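Local coordinates for protein arabinan endo-1,5-alpha-l-arabinosidase A (Cellvibrio cellulosa, PDB 1GYH) that cleaves the alpha-1,5-arabinofuranosyl bonds of linear arabinan, releasing almost exclusively arabinotriose, as part of plant cell wall degradation, at residues G149-F154 against E192-L197; Y202-A207 against V224-Q229; H63-D68 against N126-A131. All blocks are in the same frame, centred on the assembly; numbering follows the deposited sequence.

Contact 1 (G149-F154 against E192-L197); sequences GGLKLF and EAPFIL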
loop_
_atom_site.group_PDB
_atom_site.type_symbol
_atom_site.label_atom_id
_atom_site.label_comp_id
_atom_site.label_asym_id
_atom_site.label_seq_id
_atom_site.Cartn_x
_atom_site.Cartn_y
_atom_site.Cartn_z
ATOM N N GLY A 149 -5.644 2.125 16.438
ATOM C CA GLY A 149 -6.101 0.769 16.772
ATOM C C GLY A 149 -5.854 -0.283 15.671
ATOM O O GLY A 149 -6.488 -1.366 15.664
ATOM N N GLY A 150 -4.950 0.040 14.753
ATOM C CA GLY A 150 -4.408 -0.882 13.766
ATOM C C GLY A 150 -5.096 -0.990 12.403
ATOM O O GLY A 150 -5.656 -0.025 11.873
ATOM N N LEU A 151 -5.074 -2.219 11.857
ATOM C CA LEU A 151 -5.437 -2.464 10.470
ATOM C C LEU A 151 -6.806 -3.122 10.391
ATOM O O LEU A 151 -7.125 -4.015 11.166
ATOM C CB LEU A 151 -4.361 -3.296 9.775
ATOM C CG LEU A 151 -2.912 -2.927 10.019
ATOM C CD1 LEU A 151 -1.951 -3.761 9.166
ATOM C CD2 LEU A 151 -2.672 -1.389 9.753
ATOM N N LYS A 152 -7.615 -2.646 9.457
ATOM C CA LYS A 152 -9.000 -3.047 9.315
ATOM C C LYS A 152 -9.318 -3.530 7.904
ATOM O O LYS A 152 -8.633 -3.196 6.938
ATOM C CB LYS A 152 -9.971 -1.878 9.598
ATOM C CG LYS A 152 -9.851 -1.159 10.963
ATOM C CD LYS A 152 -10.442 -1.940 12.068
ATOM C CE LYS A 152 -10.561 -1.137 13.406
ATOM N NZ LYS A 152 -10.965 -2.078 14.495
ATOM N N LEU A 153 -10.389 -4.303 7.811
ATOM C CA LEU A 153 -10.896 -4.847 6.567
ATOM C C LEU A 153 -12.382 -4.650 6.506
ATOM O O LEU A 153 -13.072 -4.992 7.448
ATOM C CB LEU A 153 -10.593 -6.369 6.506
ATOM C CG LEU A 153 -10.949 -7.080 5.212
ATOM C CD1 LEU A 153 -9.855 -6.859 4.160
ATOM C CD2 LEU A 153 -11.253 -8.621 5.424
ATOM N N PHE A 154 -12.922 -4.121 5.416
ATOM C CA PHE A 154 -14.364 -3.996 5.304
ATOM C C PHE A 154 -14.839 -4.326 3.921
ATOM O O PHE A 154 -14.097 -4.200 2.959
ATOM C CB PHE A 154 -14.929 -2.598 5.744
ATOM C CG PHE A 154 -14.549 -1.461 4.835
ATOM C CD1 PHE A 154 -13.355 -0.778 5.035
ATOM C CD2 PHE A 154 -15.379 -1.056 3.800
ATOM C CE1 PHE A 154 -12.961 0.229 4.199
ATOM C CE2 PHE A 154 -14.987 0.012 2.949
ATOM C CZ PHE A 154 -13.773 0.641 3.164
ATOM N N GLU A 192 1.510 -0.357 9.965
ATOM C CA GLU A 192 0.715 0.274 8.896
ATOM C C GLU A 192 0.806 -0.476 7.557
ATOM O O GLU A 192 1.600 -1.400 7.394
ATOM C CB GLU A 192 1.149 1.761 8.678
ATOM C CG GLU A 192 2.547 1.962 8.111
ATOM C CD GLU A 192 3.003 3.417 8.075
ATOM O OE1 GLU A 192 2.246 4.314 8.582
ATOM O OE2 GLU A 192 4.134 3.661 7.543
ATOM N N ALA A 193 0.030 -0.006 6.595
ATOM C CA ALA A 193 0.178 -0.345 5.181
ATOM C C ALA A 193 -0.093 -1.846 4.905
ATOM O O ALA A 193 0.765 -2.532 4.371
ATOM C CB ALA A 193 1.561 0.050 4.667
ATOM N N PRO A 194 -1.293 -2.314 5.178
ATOM C CA PRO A 194 -1.586 -3.730 4.909
ATOM C C PRO A 194 -1.564 -4.021 3.409
ATOM O O PRO A 194 -1.917 -3.172 2.574
ATOM C CB PRO A 194 -2.999 -3.908 5.398
ATOM C CG PRO A 194 -3.636 -2.527 5.223
ATOM C CD PRO A 194 -2.485 -1.574 5.631
ATOM N N PHE A 195 -1.189 -5.255 3.060
ATOM C CA PHE A 195 -1.379 -5.693 1.676
ATOM C C PHE A 195 -1.659 -7.186 1.704
ATOM O O PHE A 195 -0.950 -7.910 2.401
ATOM C CB PHE A 195 -0.165 -5.363 0.788
ATOM C CG PHE A 195 -0.453 -5.574 -0.682
ATOM C CD1 PHE A 195 -0.364 -6.854 -1.258
ATOM C CD2 PHE A 195 -0.923 -4.531 -1.459
ATOM C CE1 PHE A 195 -0.682 -7.053 -2.600
ATOM C CE2 PHE A 195 -1.224 -4.698 -2.784
ATOM C CZ PHE A 195 -1.099 -5.971 -3.379
ATOM N N ILE A 196 -2.722 -7.623 1.026
ATOM C CA ILE A 196 -3.076 -9.039 1.008
ATOM C C ILE A 196 -2.861 -9.701 -0.370
ATOM O O ILE A 196 -3.331 -9.205 -1.399
ATOM C CB ILE A 196 -4.489 -9.233 1.488
ATOM C CG1 ILE A 196 -4.647 -8.625 2.914
ATOM C CG2 ILE A 196 -4.867 -10.755 1.483
ATOM C CD1 ILE A 196 -6.045 -8.468 3.415
ATOM N N LEU A 197 -2.172 -10.845 -0.354
ATOM C CA LEU A 197 -1.982 -11.661 -1.572
ATOM C C LEU A 197 -2.509 -13.078 -1.338
ATOM O O LEU A 197 -2.172 -13.722 -0.366
ATOM C CB LEU A 197 -0.505 -11.714 -1.989
ATOM C CG LEU A 197 -0.151 -12.562 -3.264
ATOM C CD1 LEU A 197 -0.469 -11.796 -4.493
ATOM C CD2 LEU A 197 1.346 -12.983 -3.259
#
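Leu151 and Pro194 meet through carbon alone. Leu151 aims its side chain at strand 192-197, and its two methyls divide the work. CD1 lies 3.9 Å from CB of Pro194. CD2 reaches back to the start of the strand, 3.9 Å from CA of Glu192, and also stands 4.1 Å from CD of Pro194. The fork of the leucine therefore spans one side of the proline ring, from CB round to CD. CB of Leu151 already points at the other strand; CG, anti to the carbonyl carbon (chi1 -44°), then places the two methyls against Glu192 and Pro194. The axes of 151-154 and 192-197 come no closer than 8.2 Å, too far for backbone pairing, and diverge by 43°. Side chains fill the interval. This is packing between adjacent blades of the five-bladed beta-propeller: strand 151-155 is the third of four strands in one sheet, and strand 191-199 is an edge strand of the next. Farther along, CD1 of Leu153 touches CD1 of Ile196 at 4.2 Å. Ile172 backs both leucines within their own sheet, while Leu205 packs on Pro194 and Ile196 from the other blade. Glu192, the probable proton donor, offers only its backbone side to Leu151. Its CB points away from Leu151, and the carboxylate is held by two hydroxyls, OE1 by Ser146 OG and OE2 by Tyr220 OH.

Contact 2 (Y202-A207 against V224-Q229); sequences YYYLFA and VGRSKQ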
loop_
_atom_site.group_PDB
_atom_site.type_symbol
_atom_site.label_atom_id
_atom_site.label_comp_id
_atom_site.label_asym_id
_atom_site.label_seq_id
_atom_site.Cartn_x
_atom_site.Cartn_y
_atom_site.Cartn_z
ATOM N N TYR A 202 -3.989 -20.137 1.141
ATOM C CA TYR A 202 -3.976 -19.075 2.129
ATOM C C TYR A 202 -3.994 -17.673 1.529
ATOM O O TYR A 202 -3.538 -17.450 0.389
ATOM C CB TYR A 202 -2.727 -19.179 2.975
ATOM C CG TYR A 202 -2.683 -20.330 3.931
ATOM C CD1 TYR A 202 -3.270 -20.247 5.182
ATOM C CD2 TYR A 202 -2.016 -21.511 3.593
ATOM C CE1 TYR A 202 -3.201 -21.308 6.069
ATOM C CE2 TYR A 202 -1.937 -22.575 4.491
ATOM C CZ TYR A 202 -2.538 -22.463 5.709
ATOM O OH TYR A 202 -2.476 -23.502 6.599
ATOM N N TYR A 203 -4.541 -16.747 2.338
ATOM C CA TYR A 203 -4.356 -15.316 2.156
ATOM C C TYR A 203 -3.162 -14.887 3.007
ATOM O O TYR A 203 -3.091 -15.228 4.188
ATOM C CB TYR A 203 -5.594 -14.536 2.582
ATOM C CG TYR A 203 -6.778 -14.732 1.689
ATOM C CD1 TYR A 203 -7.620 -15.834 1.862
ATOM C CD2 TYR A 203 -7.052 -13.857 0.639
ATOM C CE1 TYR A 203 -8.715 -16.038 1.025
ATOM C CE2 TYR A 203 -8.126 -14.063 -0.202
ATOM C CZ TYR A 203 -8.961 -15.147 0.001
ATOM O OH TYR A 203 -10.036 -15.374 -0.828
ATOM N N TYR A 204 -2.235 -14.152 2.413
ATOM C CA TYR A 204 -1.074 -13.643 3.148
ATOM C C TYR A 204 -1.201 -12.123 3.357
ATOM O O TYR A 204 -1.306 -11.377 2.391
ATOM C CB TYR A 204 0.248 -13.952 2.450
ATOM C CG TYR A 204 0.535 -15.455 2.413
ATOM C CD1 TYR A 204 -0.102 -16.278 1.486
ATOM C CD2 TYR A 204 1.405 -16.042 3.324
ATOM C CE1 TYR A 204 0.157 -17.661 1.459
ATOM C CE2 TYR A 204 1.644 -17.448 3.312
ATOM C CZ TYR A 204 1.029 -18.232 2.383
ATOM O OH TYR A 204 1.250 -19.605 2.394
ATOM N N LEU A 205 -1.143 -11.711 4.622
ATOM C CA LEU A 205 -1.199 -10.282 5.015
ATOM C C LEU A 205 0.200 -9.820 5.283
ATOM O O LEU A 205 0.866 -10.316 6.218
ATOM C CB LEU A 205 -2.075 -10.091 6.263
ATOM C CG LEU A 205 -2.027 -8.679 6.916
ATOM C CD1 LEU A 205 -2.446 -7.636 5.951
ATOM C CD2 LEU A 205 -2.899 -8.674 8.145
ATOM N N PHE A 206 0.665 -8.898 4.448
ATOM C CA PHE A 206 1.911 -8.213 4.659
ATOM C C PHE A 206 1.626 -6.864 5.392
ATOM O O PHE A 206 0.636 -6.220 5.121
ATOM C CB PHE A 206 2.587 -7.881 3.311
ATOM C CG PHE A 206 2.910 -9.094 2.457
ATOM C CD1 PHE A 206 4.115 -9.744 2.577
ATOM C CD2 PHE A 206 2.000 -9.565 1.526
ATOM C CE1 PHE A 206 4.394 -10.880 1.812
ATOM C CE2 PHE A 206 2.292 -10.705 0.754
ATOM C CZ PHE A 206 3.486 -11.327 0.884
ATOM N N ALA A 207 2.531 -6.462 6.267
ATOM C CA ALA A 207 2.423 -5.203 6.998
ATOM C C ALA A 207 3.799 -4.646 7.286
ATOM O O ALA A 207 4.795 -5.377 7.366
ATOM C CB ALA A 207 1.651 -5.416 8.321
ATOM N N VAL A 224 4.842 -10.644 8.089
ATOM C CA VAL A 224 3.785 -11.389 7.386
ATOM C C VAL A 224 3.047 -12.359 8.332
ATOM O O VAL A 224 3.622 -12.871 9.297
ATOM C CB VAL A 224 4.407 -12.189 6.133
ATOM C CG1 VAL A 224 5.240 -13.365 6.588
ATOM C CG2 VAL A 224 3.315 -12.677 5.202
ATOM N N GLY A 225 1.781 -12.607 8.005
ATOM C CA GLY A 225 0.946 -13.652 8.603
ATOM C C GLY A 225 0.010 -14.249 7.546
ATOM O O GLY A 225 -0.025 -13.762 6.431
ATOM N N ARG A 226 -0.698 -15.342 7.874
ATOM C CA ARG A 226 -1.537 -16.023 6.884
ATOM C C ARG A 226 -2.819 -16.558 7.493
ATOM O O ARG A 226 -2.870 -16.912 8.700
ATOM C CB ARG A 226 -0.738 -17.116 6.136
ATOM C CG ARG A 226 -0.638 -18.443 6.880
ATOM C CD ARG A 226 0.291 -19.496 6.228
ATOM N NE ARG A 226 0.439 -20.693 7.065
ATOM C CZ ARG A 226 1.380 -21.624 6.871
ATOM N NH1 ARG A 226 2.231 -21.502 5.858
ATOM N NH2 ARG A 226 1.471 -22.676 7.667
ATOM N N SER A 227 -3.872 -16.578 6.671
ATOM C CA SER A 227 -5.207 -17.020 7.096
ATOM C C SER A 227 -5.878 -17.854 6.000
ATOM O O SER A 227 -5.695 -17.603 4.805
ATOM C CB SER A 227 -6.099 -15.788 7.396
ATOM O OG SER A 227 -7.432 -16.128 7.710
ATOM N N LYS A 228 -6.674 -18.837 6.388
ATOM C CA LYS A 228 -7.494 -19.560 5.402
ATOM C C LYS A 228 -8.589 -18.680 4.775
ATOM O O LYS A 228 -8.831 -18.773 3.556
ATOM C CB LYS A 228 -8.092 -20.883 5.973
ATOM C CG LYS A 228 -7.071 -22.061 6.136
ATOM C CD LYS A 228 -6.608 -22.726 4.777
ATOM C CE LYS A 228 -5.632 -23.932 5.001
ATOM N NZ LYS A 228 -6.192 -25.309 4.673
ATOM N N GLN A 229 -9.220 -17.798 5.552
ATOM C CA GLN A 229 -10.246 -16.893 5.005
ATOM C C GLN A 229 -9.752 -15.448 4.975
ATOM O O GLN A 229 -8.889 -15.056 5.766
ATOM C CB GLN A 229 -11.522 -16.940 5.827
ATOM C CG GLN A 229 -12.080 -18.351 6.028
ATOM C CD GLN A 229 -12.415 -19.096 4.752
ATOM O OE1 GLN A 229 -12.467 -20.352 4.747
ATOM N NE2 GLN A 229 -12.677 -18.362 3.690
HETATM O O HOH W 1 -1.116 -23.248 9.479
#
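The ring of Tyr202 is sandwiched between two basic side chains. Arg226 runs over one face, with CD 3.7 Å from the ring centroid and almost on the ring normal. Its guanidinium continues flat above the ring, the planes 19° apart, giving a cation-pi stack with CZ 4.5 Å from the centroid. CE of Lys228 lies over the opposite face, 3.9 Å from the centroid of the Tyr202 ring, a CH-pi contact. The arginine chain is extended from CG to NE, which lays the guanidinium over the ring toward its hydroxyl end. A water bridges Arg226 NH2 and Tyr202 OH. CB of Arg226 also sits over a face of Tyr204, and Phe206 beyond it takes CG2 of Val224 over one face, 4.0 Å from its CE1. The backbone beneath is an antiparallel hairpin of one propeller blade, with Tyr203–Ser227 and Leu205–Gly225 as hydrogen-bonded pairs. Tyr203 N to Ser227 O measures 2.9 Å. On the face of Tyr203 and Leu205, the Tyr203 ring turns its edge to Lys228 O. Ser227 OG donates to Gln229 O at 2.7 Å, tying down the chain where it leaves the strand. Farther out, Glu299 O accepts from Arg226 NH1, and Gly300 O is hydrogen-bonded to Tyr204 OH.

Contact 3 (H63-D68 against N126-A131); sequences HLWAPD and NAIAPA
Trp65 turns the edge of its indole to Ile128, with CZ3 4.0 Å from the methyl CD1. The two side chains belong to different blades of the five-bladed beta-propeller. Strand 63-72 runs in one sheet, and residues 126-131 lead into strand 131-134 of the next. The touching parts run nearly the same way, 18° apart, and close to the centre of the chain. CD1 of Ile128 lies in the plane of the indole, so the methyl meets the rim of the six-membered ring and not a face. The isoleucine chain is extended beyond CG1 (chi2 175°), which brings this methyl forward to the ring.

Next along the chain, small side chains let the backbones come close. CB of Ala66 lies 3.8 Å from CA of Ala129, and their methyls are also in contact. Both alanines pack on His262, a probable calcium ligand. O of Ala66 lies 3.5 Å from CD of Pro130, with CG a little farther.

Asp68 completes the row. Its CG is anti to the backbone N (chi1 -159°), and the carboxylate extends over the start of strand 131-134. CB of Asp68 lies 3.3 Å from O of Pro130. OD2 comes 3.4 Å from CA of Ala131 and accepts a hydrogen bond from Ile132 N just beyond, so the acid grips the backbone of the adjoining blade. Substrate probably binds at His63 and Asn126, at the early ends of the two segments. Asn126 OD1 is hydrogen-bonded to Ser90 OG. Two waters fill in between the segments. One lies between Ala66 O and Pro130 O, the other between Pro130 O and the carboxylate. Each has more acceptors around it than protons. The second water stands 3.1 Å from OD1 of Asp68, a weak bond at best.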
loop_
_atom_site.group_PDB
_atom_site.type_symbol
_atom_site.label_atom_id
_atom_site.label_comp_id
_atom_site.label_asym_id
_atom_site.label_seq_id
_atom_site.Cartn_x
_atom_site.Cartn_y
_atom_site.Cartn_z
ATOM N N HIS A 63 0.143 16.655 -1.896
ATOM C CA HIS A 63 0.696 15.293 -1.948
ATOM C C HIS A 63 -0.325 14.258 -1.485
ATOM O O HIS A 63 -0.743 14.244 -0.322
ATOM C CB HIS A 63 1.971 15.154 -1.099
ATOM C CG HIS A 63 3.112 15.955 -1.626
ATOM N ND1 HIS A 63 4.224 15.390 -2.225
ATOM C CD2 HIS A 63 3.288 17.294 -1.688
ATOM C CE1 HIS A 63 5.036 16.352 -2.621
ATOM N NE2 HIS A 63 4.484 17.516 -2.326
ATOM N N LEU A 64 -0.735 13.393 -2.413
ATOM C CA LEU A 64 -1.598 12.260 -2.087
ATOM C C LEU A 64 -0.746 11.057 -1.723
ATOM O O LEU A 64 0.357 10.898 -2.254
ATOM C CB LEU A 64 -2.530 11.949 -3.263
ATOM C CG LEU A 64 -3.491 13.075 -3.669
ATOM C CD1 LEU A 64 -4.229 12.748 -4.998
ATOM C CD2 LEU A 64 -4.500 13.303 -2.540
ATOM N N TRP A 65 -1.240 10.222 -0.800
ATOM C CA TRP A 65 -0.417 9.151 -0.232
ATOM C C TRP A 65 -0.965 7.748 -0.551
ATOM O O TRP A 65 -2.184 7.548 -0.594
ATOM C CB TRP A 65 -0.347 9.194 1.281
ATOM C CG TRP A 65 0.127 10.487 2.008
ATOM C CD1 TRP A 65 0.615 11.634 1.483
ATOM C CD2 TRP A 65 0.103 10.663 3.420
ATOM N NE1 TRP A 65 0.893 12.528 2.494
ATOM C CE2 TRP A 65 0.593 11.936 3.701
ATOM C CE3 TRP A 65 -0.292 9.848 4.481
ATOM C CZ2 TRP A 65 0.704 12.434 5.018
ATOM C CZ3 TRP A 65 -0.170 10.341 5.821
ATOM C CH2 TRP A 65 0.314 11.624 6.056
ATOM N N ALA A 66 -0.027 6.811 -0.703
ATOM C CA ALA A 66 -0.270 5.345 -0.587
ATOM C C ALA A 66 -1.374 4.821 -1.511
ATOM O O ALA A 66 -2.394 4.283 -1.084
ATOM C CB ALA A 66 -0.528 4.987 0.904
ATOM N N PRO A 67 -1.160 4.948 -2.811
ATOM C CA PRO A 67 -2.173 4.547 -3.758
ATOM C C PRO A 67 -2.332 2.989 -3.782
ATOM O O PRO A 67 -1.413 2.240 -3.378
ATOM C CB PRO A 67 -1.609 5.039 -5.093
ATOM C CG PRO A 67 -0.129 5.053 -4.925
ATOM C CD PRO A 67 0.076 5.414 -3.472
ATOM N N ASP A 68 -3.508 2.536 -4.185
ATOM C CA ASP A 68 -3.664 1.150 -4.662
ATOM C C ASP A 68 -4.309 1.144 -6.028
ATOM O O ASP A 68 -5.271 1.928 -6.294
ATOM C CB ASP A 68 -4.464 0.261 -3.672
ATOM C CG ASP A 68 -4.188 -1.241 -3.890
ATOM O OD1 ASP A 68 -3.013 -1.635 -4.065
ATOM O OD2 ASP A 68 -5.070 -2.099 -3.877
ATOM N N ASN A 126 -6.986 5.131 11.396
ATOM C CA ASN A 126 -6.538 6.174 10.482
ATOM C C ASN A 126 -6.819 5.717 9.034
ATOM O O ASN A 126 -6.293 4.694 8.597
ATOM C CB ASN A 126 -5.041 6.455 10.705
ATOM C CG ASN A 126 -4.561 7.712 9.979
ATOM O OD1 ASN A 126 -5.374 8.462 9.426
ATOM N ND2 ASN A 126 -3.244 7.931 9.960
ATOM N N ALA A 127 -7.683 6.463 8.341
ATOM C CA ALA A 127 -8.109 6.170 6.981
ATOM C C ALA A 127 -7.074 6.573 5.922
ATOM O O ALA A 127 -7.268 7.537 5.169
ATOM C CB ALA A 127 -9.446 6.811 6.714
ATOM N N ILE A 128 -5.964 5.821 5.909
ATOM C CA ILE A 128 -4.934 5.881 4.879
ATOM C C ILE A 128 -4.489 4.441 4.486
ATOM O O ILE A 128 -4.721 3.504 5.243
ATOM C CB ILE A 128 -3.677 6.690 5.322
ATOM C CG1 ILE A 128 -2.871 5.975 6.397
ATOM C CG2 ILE A 128 -4.096 8.186 5.762
ATOM C CD1 ILE A 128 -1.547 6.714 6.751
ATOM N N ALA A 129 -3.825 4.337 3.334
ATOM C CA ALA A 129 -3.118 3.105 2.885
ATOM C C ALA A 129 -4.038 1.950 2.512
ATOM O O ALA A 129 -3.913 0.860 3.045
ATOM C CB ALA A 129 -2.044 2.654 3.916
ATOM N N PRO A 130 -4.937 2.175 1.557
ATOM C CA PRO A 130 -5.849 1.129 1.096
ATOM C C PRO A 130 -5.145 0.019 0.294
ATOM O O PRO A 130 -4.114 0.257 -0.373
ATOM C CB PRO A 130 -6.800 1.884 0.172
ATOM C CG PRO A 130 -5.987 2.942 -0.356
ATOM C CD PRO A 130 -5.154 3.416 0.797
ATOM N N ALA A 131 -5.728 -1.186 0.385
ATOM C CA ALA A 131 -5.328 -2.333 -0.461
ATOM C C ALA A 131 -6.568 -3.172 -0.776
ATOM O O ALA A 131 -7.344 -3.485 0.151
ATOM C CB ALA A 131 -4.235 -3.162 0.189
HETATM O O HOH W 2 -2.107 1.823 0.142
HETATM O O HOH W 3 -1.722 -0.978 -1.371
#

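From the N terminus, contact 3 comes first. It closes a loop of 57 residues between 63-68 and 126-131, tying the sheet of strand 63-72 to that of strand 131-134. Contact 1 follows across 37 residues, joining the sheet of strand 151-155 to that of strand 191-199. Contact 2 closes last, a hairpin of strands 202-209 and 221-227 within one sheet, with 16 residues between the segments. The three are in series; none crosses or encloses another. Contacts 1 and 2 are linked through neighbouring strands 191-199 and 202-209, where Phe206 N probably bonds to Phe195 O. Contacts 1 and 3 pack together nearer the centre, where Pro194 O meets Ala131 CB. Contacts 2 and 3 do not touch.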